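PDB 3RMG: octaprenyl-diphosphate synthase from Bacteroides thetaiotaomicron, which probably acts as a magnesium-dependent prenyltransferase that lengthens isoprenoid diphosphates. Local coordinates for residues 58-63 against 308-313. Numbering follows the deposited sequence.
Sequences VARLYG and SNICLA
With CG1 of I310 anti to its own carbonyl carbon (chi1 -61°) and CG2 therefore anti to the backbone N, the two branches diverge: CG1 and CD1 go to R60, CG2 to L61. The site is an antiparallel helix-helix packing in the all-helical isoprenoid synthase fold, joining the C-terminal end of helix 50-62 to the first turn of helix 309-323. The short axes run at 156° to each other and approach to 9.2 Å, and the buried surface, 219 Å², is modest. No hydrogen bond crosses; the contact rests on aliphatic atoms. R60 CB lies 3.7 Å from I310 CG1, while L61 CD2 meets I310 CG2 at 3.7 Å, the two side chains crossing at a slant. CG2 also comes within 3.8 Å of L61 N, which places I310 against the backbone as well as between the two side chains. The R60 chain, bent at chi2 and chi3, folds back so that one guanidinium face lies over I310 CD1, 4.1 Å from the plane and displaced toward the rim. Its polar end is held from a third part of the chain, NH1 hydrogen-bonding to P12 O, with a long, weak ion pair to E16. Replacing I310 by an alanine would remove both outer branches and would probably open a gap beside L61 CD2 and take I310 CD1 away from the R60 guanidinium face. L61 additionally touches L305, just ahead of the second helix. That helix starts with S308 as N-cap, its OG accepting from C311 N at 2.9 Å in a nearly straight bond of 177°.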
# COMPACT_ATOMS: atom_id res chain seq x y z
N VAL A 58 13.52 -3.12 -23.47
CA VAL A 58 14.61 -3.87 -22.80
C VAL A 58 14.41 -5.38 -22.92
O VAL A 58 15.36 -6.11 -23.16
CB VAL A 58 14.74 -3.49 -21.28
CG1 VAL A 58 15.60 -4.53 -20.51
CG2 VAL A 58 15.34 -2.14 -21.15
N ALA A 59 13.18 -5.84 -22.75
CA ALA A 59 12.91 -7.28 -22.86
C ALA A 59 13.22 -7.76 -24.27
O ALA A 59 13.81 -8.84 -24.46
CB ALA A 59 11.46 -7.60 -22.48
N ARG A 60 12.86 -6.94 -25.25
CA ARG A 60 13.10 -7.28 -26.65
C ARG A 60 14.59 -7.29 -27.00
O ARG A 60 15.00 -7.88 -28.00
CB ARG A 60 12.30 -6.38 -27.59
CG ARG A 60 10.79 -6.74 -27.64
CD ARG A 60 10.50 -8.04 -28.39
NE ARG A 60 10.98 -7.96 -29.77
CZ ARG A 60 10.31 -7.36 -30.75
NH1 ARG A 60 9.12 -6.81 -30.51
NH2 ARG A 60 10.82 -7.32 -31.97
N LEU A 61 15.43 -6.67 -26.17
CA LEU A 61 16.87 -6.87 -26.34
C LEU A 61 17.24 -8.34 -26.21
O LEU A 61 18.16 -8.81 -26.86
CB LEU A 61 17.69 -6.06 -25.34
CG LEU A 61 17.83 -4.56 -25.56
CD1 LEU A 61 18.61 -3.95 -24.41
CD2 LEU A 61 18.51 -4.29 -26.90
N TYR A 62 16.50 -9.08 -25.38
CA TYR A 62 16.88 -10.45 -25.03
C TYR A 62 16.00 -11.53 -25.63
O TYR A 62 16.46 -12.64 -25.88
CB TYR A 62 16.89 -10.60 -23.51
CG TYR A 62 17.78 -9.59 -22.85
CD1 TYR A 62 19.15 -9.60 -23.09
CD2 TYR A 62 17.25 -8.62 -22.02
CE1 TYR A 62 19.97 -8.66 -22.50
CE2 TYR A 62 18.06 -7.68 -21.43
CZ TYR A 62 19.43 -7.70 -21.68
OH TYR A 62 20.24 -6.76 -21.09
N GLY A 63 14.73 -11.22 -25.84
CA GLY A 63 13.80 -12.21 -26.36
C GLY A 63 12.45 -11.65 -26.71
O GLY A 63 12.30 -10.46 -26.97
N SER A 308 20.40 -3.54 -33.64
CA SER A 308 19.16 -4.21 -33.92
C SER A 308 18.15 -3.09 -34.01
O SER A 308 18.48 -1.94 -33.70
CB SER A 308 18.78 -5.15 -32.76
OG SER A 308 18.57 -4.43 -31.54
N ASN A 309 16.91 -3.41 -34.39
CA ASN A 309 15.84 -2.44 -34.41
C ASN A 309 15.53 -2.01 -32.97
O ASN A 309 15.09 -0.88 -32.73
CB ASN A 309 14.59 -2.99 -35.13
CG ASN A 309 14.07 -4.30 -34.53
OD1 ASN A 309 14.79 -5.01 -33.84
ND2 ASN A 309 12.80 -4.61 -34.80
N ILE A 310 15.76 -2.92 -32.03
CA ILE A 310 15.51 -2.63 -30.62
C ILE A 310 16.56 -1.66 -30.06
O ILE A 310 16.21 -0.66 -29.44
CB ILE A 310 15.41 -3.92 -29.76
CG1 ILE A 310 14.26 -4.80 -30.25
CG2 ILE A 310 15.17 -3.56 -28.30
CD1 ILE A 310 12.94 -4.03 -30.44
N CYS A 311 17.84 -1.94 -30.32
CA CYS A 311 18.91 -1.01 -29.94
C CYS A 311 18.62 0.37 -30.51
O CYS A 311 18.73 1.37 -29.82
CB CYS A 311 20.28 -1.51 -30.41
SG CYS A 311 21.74 -0.83 -29.49
N LEU A 312 18.23 0.42 -31.79
CA LEU A 312 17.99 1.70 -32.45
C LEU A 312 16.80 2.40 -31.80
O LEU A 312 16.81 3.62 -31.59
CB LEU A 312 17.74 1.48 -33.95
CG LEU A 312 17.08 2.62 -34.75
CD1 LEU A 312 17.84 3.91 -34.59
CD2 LEU A 312 16.97 2.28 -36.23
N ALA A 313 15.78 1.62 -31.46
CA ALA A 313 14.61 2.16 -30.79
C ALA A 313 14.97 2.79 -29.44
O ALA A 313 14.50 3.88 -29.11
CB ALA A 313 13.54 1.07 -30.64